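Local coordinates for protein transcriptional regulator, LuxR family (Burkholderia thailandensis, PDB 3MQQ) that probably acts as a DNA-binding transcriptional regulator, of which this chain is the PAS domain, crystallised with ethanol, at residues A8-P13 with I24-D29; L50-D55 with D77-R82; P66-H71 with G94-R99. All coordinates share one frame; numbering follows the deposited sequence.

Counted from the N terminus, interaction 1 comes first: it closes the short loop through strand 15-20, bringing the end of helix 5-11 back onto strand 23-27, an outermost strand of the antiparallel sheet. Interaction 2 opens only afterwards. It joins the turn before helix 54-71 to strand 74-81 at the other outermost position, and its loop contains nearly the whole helix. Interaction 3 crosses it, since 66-71 lies between 50-55 and 77-82, while 94-99 follows both; it ties the helix's last turns to the end of strand 87-96. Interactions 1 and 2 meet where I24 packs on L50, whereas interactions 1 and 3 both touch the second subunit.

Interaction 1: residues A8-P13 with I24-D29; sequences AFHLAP and IEDCND
F9 and N28 carry this contact, one with its ring and the other with its amide. CG of F9 stands anti to the backbone N (chi1 179°), which sends the ring from the helix across to the backbone of C27; CE2 reaches C27 C at 3.4 Å. A phenylalanine suits this buried place because its far carbons, CE2 and CZ, press on the C27 backbone without a polar atom that needs a partner. The ring of H10 meets its neighbour with a face: F9 CD2 lies 3.8 Å above the middle of the imidazole plane of H10, so a phenyl edge points at it. H10 approaches C27 O and D26 more distantly.

N28 turns its amide back toward the helix end, CG lying between the backbone N and the carbonyl carbon (chi1 64°). There ND2 donates to F9 O at 3.0 Å almost in line with the C=O, and F9 O lies close to the amide plane of N28. Asparagine fits because both ends of the buried amide are used: ND2 also reaches I14 O, while OD1 accepts from L16 N and, as N-cap of helix 29-34, from L31 N. A water completes the join, donating to H10 O and accepting from D29 N at 2.7 Å.

D26 turns its carboxylate past the F9 ring to Y5 OH of the second subunit, whose ring also meets that of F9. The contact thus lays helix 5-11 against the edge strand 23-27, with L16 and L18 of strand 15-20 touching F9, R39 of helix 39-42 beside H10, and the second subunit alongside.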
loop_
_atom_site.group_PDB
_atom_site.type_symbol
_atom_site.label_atom_id
_atom_site.label_comp_id
_atom_site.label_asym_id
_atom_site.label_seq_id
_atom_site.Cartn_x
_atom_site.Cartn_y
_atom_site.Cartn_z
ATOM N N ALA B 8 7.460 6.135 -8.133
ATOM C CA ALA B 8 6.262 5.708 -7.399
ATOM C C ALA B 8 6.658 4.997 -6.104
ATOM O O ALA B 8 6.135 5.293 -5.043
ATOM C CB ALA B 8 5.375 4.804 -8.249
ATOM N N PHE B 9 7.608 4.081 -6.210
ATOM C CA PHE B 9 8.087 3.335 -5.036
ATOM C C PHE B 9 8.545 4.317 -3.933
ATOM O O PHE B 9 8.159 4.198 -2.775
ATOM C CB PHE B 9 9.243 2.425 -5.451
ATOM C CG PHE B 9 9.831 1.618 -4.320
ATOM C CD1 PHE B 9 9.298 0.374 -3.996
ATOM C CD2 PHE B 9 10.923 2.093 -3.600
ATOM C CE1 PHE B 9 9.856 -0.405 -2.951
ATOM C CE2 PHE B 9 11.504 1.314 -2.565
ATOM C CZ PHE B 9 10.954 0.061 -2.245
ATOM N N HIS B 10 9.379 5.274 -4.312
ATOM C CA HIS B 10 9.896 6.238 -3.336
ATOM C C HIS B 10 8.925 7.296 -2.822
ATOM O O HIS B 10 9.126 7.823 -1.713
ATOM C CB HIS B 10 11.207 6.832 -3.849
ATOM C CG HIS B 10 12.344 5.862 -3.766
ATOM N ND1 HIS B 10 12.957 5.327 -4.878
ATOM C CD2 HIS B 10 12.943 5.288 -2.695
ATOM C CE1 HIS B 10 13.913 4.498 -4.495
ATOM N NE2 HIS B 10 13.924 4.457 -3.177
ATOM N N LEU B 11 7.891 7.593 -3.606
ATOM C CA LEU B 11 6.879 8.616 -3.279
ATOM C C LEU B 11 5.730 8.036 -2.454
ATOM O O LEU B 11 4.978 8.796 -1.825
ATOM C CB LEU B 11 6.282 9.207 -4.571
ATOM C CG LEU B 11 5.285 10.377 -4.524
ATOM C CD1 LEU B 11 5.982 11.633 -3.988
ATOM C CD2 LEU B 11 4.676 10.636 -5.899
ATOM N N ALA B 12 5.570 6.706 -2.491
ATOM C CA ALA B 12 4.372 6.052 -1.938
ATOM C C ALA B 12 4.103 6.440 -0.505
ATOM O O ALA B 12 5.009 6.503 0.289
ATOM C CB ALA B 12 4.481 4.517 -2.052
ATOM N N PRO B 13 2.827 6.676 -0.159
ATOM C CA PRO B 13 2.421 7.161 1.149
ATOM C C PRO B 13 2.391 6.073 2.208
ATOM O O PRO B 13 1.944 6.322 3.347
ATOM C CB PRO B 13 0.991 7.660 0.901
ATOM C CG PRO B 13 0.513 6.888 -0.262
ATOM C CD PRO B 13 1.716 6.590 -1.113
ATOM N N ILE B 24 15.437 -6.868 4.266
ATOM C CA ILE B 24 15.021 -5.715 3.471
ATOM C C ILE B 24 16.115 -5.401 2.440
ATOM O O ILE B 24 17.205 -4.991 2.818
ATOM C CB ILE B 24 14.854 -4.488 4.354
ATOM C CG1 ILE B 24 13.730 -4.698 5.396
ATOM C CG2 ILE B 24 14.655 -3.231 3.499
ATOM C CD1 ILE B 24 13.649 -3.522 6.416
ATOM N N GLU B 25 15.832 -5.606 1.151
ATOM C CA GLU B 25 16.812 -5.299 0.104
ATOM C C GLU B 25 16.668 -3.862 -0.399
ATOM O O GLU B 25 17.655 -3.231 -0.814
ATOM C CB GLU B 25 16.719 -6.299 -1.048
ATOM C CG GLU B 25 16.795 -7.742 -0.601
ATOM C CD GLU B 25 18.212 -8.182 -0.301
ATOM O OE1 GLU B 25 18.808 -8.844 -1.166
ATOM O OE2 GLU B 25 18.731 -7.862 0.786
ATOM N N ASP B 26 15.441 -3.339 -0.345
ATOM C CA ASP B 26 15.203 -1.946 -0.691
ATOM C C ASP B 26 13.964 -1.504 0.049
ATOM O O ASP B 26 13.127 -2.331 0.397
ATOM C CB ASP B 26 15.052 -1.766 -2.208
ATOM C CG ASP B 26 15.199 -0.323 -2.659
ATOM O OD1 ASP B 26 15.548 0.575 -1.853
ATOM O OD2 ASP B 26 14.986 -0.074 -3.866
ATOM N N CYS B 27 13.875 -0.206 0.322
ATOM C CA CYS B 27 12.697 0.318 0.985
ATOM C C CYS B 27 12.574 1.795 0.655
ATOM O O CYS B 27 13.494 2.432 0.104
ATOM C CB CYS B 27 12.732 0.089 2.528
ATOM S SG CYS B 27 13.913 1.163 3.449
ATOM N N ASN B 28 11.423 2.343 0.981
ATOM C CA ASN B 28 11.205 3.756 0.752
ATOM C C ASN B 28 11.318 4.609 2.021
ATOM O O ASN B 28 11.461 4.072 3.156
ATOM C CB ASN B 28 9.868 4.008 -0.004
ATOM C CG ASN B 28 8.634 3.584 0.774
ATOM O OD1 ASN B 28 8.696 3.179 1.941
ATOM N ND2 ASN B 28 7.484 3.694 0.113
ATOM N N ASP B 29 11.227 5.929 1.816
ATOM C CA ASP B 29 11.341 6.897 2.920
ATOM C C ASP B 29 10.194 6.720 3.923
ATOM O O ASP B 29 10.387 6.921 5.112
ATOM C CB ASP B 29 11.439 8.350 2.417
ATOM C CG ASP B 29 12.865 8.764 2.061
ATOM O OD1 ASP B 29 13.826 8.012 2.344
ATOM O OD2 ASP B 29 13.050 9.876 1.529
HETATM O O HOH W 1 11.598 7.070 -0.594
#

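Interaction 2: residues L50-D55 with D77-R82; sequences LYPSSD and DRIMKR. With EOH (ethanol), chain H.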
loop_
_atom_site.group_PDB
_atom_site.type_symbol
_atom_site.label_atom_id
_atom_site.label_comp_id
_atom_site.label_asym_id
_atom_site.label_seq_id
_atom_site.Cartn_x
_atom_site.Cartn_y
_atom_site.Cartn_z
ATOM N N LEU B 50 12.427 -5.307 13.439
ATOM C CA LEU B 50 11.227 -4.493 13.378
ATOM C C LEU B 50 10.169 -5.111 14.276
ATOM O O LEU B 50 9.169 -4.495 14.546
ATOM C CB LEU B 50 10.695 -4.383 11.947
ATOM C CG LEU B 50 11.621 -3.893 10.831
ATOM C CD1 LEU B 50 10.903 -4.040 9.485
ATOM C CD2 LEU B 50 12.104 -2.467 11.050
ATOM N N TYR B 51 10.389 -6.353 14.710
ATOM C CA TYR B 51 9.452 -7.041 15.599
ATOM C C TYR B 51 9.737 -6.731 17.068
ATOM O O TYR B 51 10.867 -6.366 17.424
ATOM C CB TYR B 51 9.502 -8.565 15.354
ATOM C CG TYR B 51 8.816 -9.011 14.081
ATOM C CD1 TYR B 51 7.447 -9.325 14.075
ATOM C CD2 TYR B 51 9.517 -9.079 12.864
ATOM C CE1 TYR B 51 6.780 -9.735 12.900
ATOM C CE2 TYR B 51 8.858 -9.488 11.685
ATOM C CZ TYR B 51 7.497 -9.796 11.709
ATOM O OH TYR B 51 6.862 -10.186 10.557
ATOM N N PRO B 52 8.726 -6.893 17.938
ATOM C CA PRO B 52 8.906 -6.614 19.357
ATOM C C PRO B 52 9.994 -7.492 19.952
ATOM O O PRO B 52 10.664 -7.093 20.904
ATOM C CB PRO B 52 7.554 -6.979 19.956
ATOM C CG PRO B 52 6.577 -6.741 18.812
ATOM C CD PRO B 52 7.334 -7.265 17.621
ATOM N N SER B 53 10.138 -8.691 19.417
ATOM C CA SER B 53 11.158 -9.621 19.903
ATOM C C SER B 53 11.481 -10.669 18.834
ATOM O O SER B 53 10.741 -10.817 17.845
ATOM C CB SER B 53 10.631 -10.326 21.159
ATOM O OG SER B 53 9.544 -11.184 20.819
ATOM N N SER B 54 12.580 -11.388 19.045
ATOM C CA SER B 54 12.973 -12.518 18.203
ATOM C C SER B 54 11.870 -13.577 18.140
ATOM O O SER B 54 11.593 -14.137 17.078
ATOM C CB SER B 54 14.268 -13.144 18.742
ATOM O OG SER B 54 14.594 -14.318 18.024
ATOM N N ASP B 55 11.243 -13.852 19.289
ATOM C CA ASP B 55 10.166 -14.846 19.353
ATOM C C ASP B 55 8.981 -14.457 18.470
ATOM O O ASP B 55 8.353 -15.319 17.833
ATOM C CB ASP B 55 9.703 -15.071 20.806
ATOM C CG ASP B 55 10.686 -15.921 21.612
ATOM O OD1 ASP B 55 11.642 -16.465 21.010
ATOM O OD2 ASP B 55 10.512 -16.041 22.850
ATOM N N ASP B 77 -2.753 -7.381 10.798
ATOM C CA ASP B 77 -2.320 -6.265 11.654
ATOM C C ASP B 77 -1.481 -6.884 12.743
ATOM O O ASP B 77 -1.859 -7.934 13.281
ATOM C CB ASP B 77 -3.549 -5.627 12.300
ATOM C CG ASP B 77 -4.496 -5.072 11.281
ATOM O OD1 ASP B 77 -4.027 -4.373 10.359
ATOM O OD2 ASP B 77 -5.706 -5.366 11.380
ATOM N N ARG B 78 -0.362 -6.245 13.080
ATOM C CA ARG B 78 0.410 -6.707 14.226
ATOM C C ARG B 78 1.138 -5.594 14.912
ATOM O O ARG B 78 1.290 -4.505 14.379
ATOM C CB ARG B 78 1.403 -7.802 13.840
ATOM C CG ARG B 78 2.742 -7.286 13.324
ATOM C CD ARG B 78 2.602 -6.725 11.915
ATOM N NE ARG B 78 2.420 -7.800 10.957
ATOM C CZ ARG B 78 3.411 -8.470 10.376
ATOM N NH1 ARG B 78 4.680 -8.183 10.643
ATOM N NH2 ARG B 78 3.133 -9.434 9.533
ATOM N N ILE B 79 1.653 -5.912 16.095
ATOM C CA ILE B 79 2.454 -4.963 16.833
ATOM C C ILE B 79 3.911 -5.085 16.378
ATOM O O ILE B 79 4.461 -6.202 16.308
ATOM C CB ILE B 79 2.330 -5.236 18.347
ATOM C CG1 ILE B 79 0.907 -4.874 18.795
ATOM C CG2 ILE B 79 3.406 -4.472 19.130
ATOM C CD1 ILE B 79 0.502 -5.465 20.148
HETATM N N MSE B 80 4.492 -3.938 16.022
HETATM C CA MSE B 80 5.884 -3.845 15.632
HETATM C C MSE B 80 6.615 -2.855 16.526
HETATM O O MSE B 80 6.002 -2.248 17.397
HETATM C CB MSE B 80 5.979 -3.463 14.140
HETATM C CG MSE B 80 5.223 -4.477 13.255
HETATM SE SE MSE B 80 6.067 -6.219 13.212
HETATM C CE MSE B 80 7.349 -5.893 11.788
ATOM N N LYS B 81 7.917 -2.733 16.302
ATOM C CA LYS B 81 8.820 -1.956 17.146
ATOM C C LYS B 81 9.604 -0.899 16.355
ATOM O O LYS B 81 10.420 -1.228 15.487
ATOM C CB LYS B 81 9.800 -2.906 17.853
ATOM C CG LYS B 81 10.635 -2.225 18.934
ATOM C CD LYS B 81 11.491 -3.245 19.672
ATOM C CE LYS B 81 12.645 -3.710 18.800
ATOM N NZ LYS B 81 13.213 -2.537 18.101
ATOM N N ARG B 82 9.405 0.374 16.700
ATOM C CA ARG B 82 10.203 1.460 16.112
ATOM C C ARG B 82 11.644 1.437 16.633
ATOM O O ARG B 82 11.911 0.888 17.702
ATOM C CB ARG B 82 9.558 2.832 16.390
ATOM C CG ARG B 82 8.065 2.916 16.083
ATOM C CD ARG B 82 7.536 4.344 16.253
ATOM N NE ARG B 82 6.089 4.435 16.459
ATOM C CZ ARG B 82 5.192 4.514 15.478
ATOM N NH1 ARG B 82 5.588 4.481 14.197
ATOM N NH2 ARG B 82 3.907 4.616 15.772
HETATM C C1 EOH H . 8.344 -10.909 7.335
HETATM C C2 EOH H . 9.145 -12.031 6.740
HETATM O O EOH H . 8.343 -10.988 8.728
#
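The Y51 ring and the selenomethionine M80 are brought side by side by matching first torsions: in both, CG stands anti to the carbonyl carbon (chi1 -75° in Y51, -57° in M80). Further bends at chi2 and chi3 curl the M80 chain over one ring face. Its methyl CE settles 3.8 Å from the centroid of the Y51 ring, almost on the normal, as a CH-pi contact, and SE beside it makes a Met-aromatic contact, 3.5 Å from Y51 CD1. A flexible, polarisable chain suits a broad aromatic face; CE also touches L50 CB at 3.7 Å.

R78 reaches the tyrosine's other end by folding at chi2 and chi3. NH1 donates to Y51 OH at 3.0 Å, a bent bond (142°) with the hydroxyl tilted out of the guanidinium plane, while NE forms a salt bridge with D76. The same hydroxyl meets the oxygen of a bound ethanol, probably from the crystallisation liquor, in a hydrogen bond modelled as very short; R22 NH1 holds that oxygen too. Tyrosine is apt, its ring packing while its hydroxyl bonds to R78 and the ethanol.

The backbones are joined directly: K81 N donates to L50 O at 2.8 Å. The methylenes of K81, bent at chi3 and chi4, curl round Y51 O, and at the partly exposed side P52 CG rests 3.3 Å from I79 O. I60 of helix 54-71 packs on Y51 and R78, while strand 87-96 flanks strand 74-81, F88 touching M80 and W89 touching I79; the turn entering the helix thus lies against an outermost strand of the PAS sheet.

Interaction 3: residues P66-H71 with G94-R99; sequences PVMIAH and GRALDR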
loop_
_atom_site.group_PDB
_atom_site.type_symbol
_atom_site.label_atom_id
_atom_site.label_comp_id
_atom_site.label_asym_id
_atom_site.label_seq_id
_atom_site.Cartn_x
_atom_site.Cartn_y
_atom_site.Cartn_z
ATOM N N PRO B 66 2.067 -20.661 5.762
ATOM C CA PRO B 66 0.956 -21.426 5.187
ATOM C C PRO B 66 -0.161 -20.571 4.581
ATOM O O PRO B 66 -0.777 -20.985 3.604
ATOM C CB PRO B 66 0.443 -22.264 6.372
ATOM C CG PRO B 66 0.863 -21.516 7.575
ATOM C CD PRO B 66 2.178 -20.882 7.221
ATOM N N VAL B 67 -0.397 -19.380 5.129
ATOM C CA VAL B 67 -1.356 -18.457 4.525
ATOM C C VAL B 67 -0.847 -18.035 3.158
ATOM O O VAL B 67 -1.607 -18.020 2.195
ATOM C CB VAL B 67 -1.620 -17.210 5.417
ATOM C CG1 VAL B 67 -2.624 -16.257 4.750
ATOM C CG2 VAL B 67 -2.139 -17.643 6.778
HETATM N N MSE B 68 0.441 -17.687 3.082
HETATM C CA MSE B 68 1.011 -17.217 1.819
HETATM C C MSE B 68 1.027 -18.309 0.755
HETATM O O MSE B 68 0.750 -18.049 -0.424
HETATM C CB MSE B 68 2.417 -16.639 2.032
HETATM C CG MSE B 68 3.064 -16.143 0.742
HETATM SE SE MSE B 68 2.372 -14.387 0.167
HETATM C CE MSE B 68 3.513 -13.263 1.286
ATOM N N ILE B 69 1.369 -19.528 1.170
ATOM C CA ILE B 69 1.396 -20.658 0.244
ATOM C C ILE B 69 -0.020 -20.939 -0.256
ATOM O O ILE B 69 -0.240 -21.048 -1.457
ATOM C CB ILE B 69 1.998 -21.910 0.884
ATOM C CG1 ILE B 69 3.430 -21.637 1.337
ATOM C CG2 ILE B 69 1.957 -23.097 -0.109
ATOM C CD1 ILE B 69 3.917 -22.533 2.467
ATOM N N ALA B 70 -0.965 -21.021 0.679
ATOM C CA ALA B 70 -2.351 -21.382 0.351
ATOM C C ALA B 70 -3.073 -20.342 -0.501
ATOM O O ALA B 70 -3.860 -20.691 -1.362
ATOM C CB ALA B 70 -3.138 -21.668 1.610
ATOM N N HIS B 71 -2.797 -19.061 -0.256
ATOM C CA HIS B 71 -3.543 -17.987 -0.913
ATOM C C HIS B 71 -2.753 -17.111 -1.892
ATOM O O HIS B 71 -3.355 -16.400 -2.703
ATOM C CB HIS B 71 -4.241 -17.116 0.125
ATOM C CG HIS B 71 -5.097 -17.892 1.072
ATOM N ND1 HIS B 71 -6.329 -18.400 0.715
ATOM C CD2 HIS B 71 -4.897 -18.262 2.360
ATOM C CE1 HIS B 71 -6.852 -19.043 1.743
ATOM N NE2 HIS B 71 -6.004 -18.978 2.752
ATOM N N GLY B 94 1.755 -8.605 2.076
ATOM C CA GLY B 94 2.913 -9.102 1.332
ATOM C C GLY B 94 2.517 -10.059 0.233
ATOM O O GLY B 94 1.509 -10.745 0.320
ATOM N N ARG B 95 3.274 -10.022 -0.862
ATOM C CA ARG B 95 3.152 -11.064 -1.862
ATOM C C ARG B 95 4.526 -11.570 -2.237
ATOM O O ARG B 95 5.391 -10.794 -2.628
ATOM C CB ARG B 95 2.420 -10.571 -3.117
ATOM C CG ARG B 95 2.232 -11.730 -4.112
ATOM C CD ARG B 95 1.261 -11.408 -5.204
ATOM N NE ARG B 95 -0.123 -11.716 -4.855
ATOM C CZ ARG B 95 -1.140 -10.886 -5.055
ATOM N NH1 ARG B 95 -2.377 -11.266 -4.741
ATOM N NH2 ARG B 95 -0.925 -9.678 -5.576
ATOM N N ALA B 96 4.688 -12.884 -2.185
ATOM C CA ALA B 96 5.935 -13.539 -2.595
ATOM C C ALA B 96 5.982 -13.628 -4.106
ATOM O O ALA B 96 4.955 -13.832 -4.761
ATOM C CB ALA B 96 6.019 -14.934 -1.985
ATOM N N LEU B 97 7.184 -13.517 -4.655
ATOM C CA LEU B 97 7.406 -13.692 -6.070
ATOM C C LEU B 97 7.006 -15.110 -6.520
ATOM O O LEU B 97 6.505 -15.294 -7.631
ATOM C CB LEU B 97 8.866 -13.381 -6.413
ATOM C CG LEU B 97 9.249 -13.387 -7.897
ATOM C CD1 LEU B 97 8.556 -12.278 -8.716
ATOM C CD2 LEU B 97 10.771 -13.333 -8.050
ATOM N N ASP B 98 7.221 -16.095 -5.640
ATOM C CA ASP B 98 6.772 -17.481 -5.842
ATOM C C ASP B 98 6.079 -17.913 -4.558
ATOM O O ASP B 98 6.720 -17.940 -3.505
ATOM C CB ASP B 98 7.977 -18.385 -6.121
ATOM C CG ASP B 98 7.586 -19.849 -6.384
ATOM O OD1 ASP B 98 6.515 -20.311 -5.930
ATOM O OD2 ASP B 98 8.356 -20.551 -7.063
ATOM N N ARG B 99 4.785 -18.243 -4.631
ATOM C CA ARG B 99 4.024 -18.573 -3.412
ATOM C C ARG B 99 4.547 -19.790 -2.660
ATOM O O ARG B 99 4.387 -19.887 -1.438
ATOM C CB ARG B 99 2.512 -18.681 -3.665
ATOM C CG ARG B 99 2.051 -19.921 -4.385
ATOM C CD ARG B 99 0.534 -19.950 -4.481
ATOM N NE ARG B 99 0.096 -21.031 -5.357
ATOM C CZ ARG B 99 -0.812 -21.952 -5.046
ATOM N NH1 ARG B 99 -1.421 -21.942 -3.869
ATOM N NH2 ARG B 99 -1.114 -22.884 -5.927
#
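The selenomethionine M68 meets the strand from G94 to A96 at the close-packed side of this contact. With CG anti to the backbone N (chi1 180°) and the chain bent twice, its tip lies along the strand backbone: CE reaches G94 O at 3.4 Å and SE lies 3.6 Å from A96 N. That buried N-H has no hydrogen-bond partner in the model; it points roughly at the polarisable selenium. The small residues suit this place: G94 has no side chain between CE and the backbone, and A96 CB just touches M68 CG at 4.2 Å.

This is the helix-on-sheet layer of the PAS fold, the helical segment 66-71 crossing strand residues 94-96 at 65°, with Y74 and P102 also packing on M68.

The outer side is looser, and R99 dominates it. Its exposed chain runs extended from CG to NE past I69, and NH1 donates to I69 O at 2.8 Å, in the carbonyl plane but bent at the hydrogen (139°). A long cationic chain suits the helix's C-terminal end, where carbonyl dipoles would probably attract it. In return, I69 CA-H points at R99 O, 3.5 Å from I69 CA, while A70 offers R99 only a distant carbonyl.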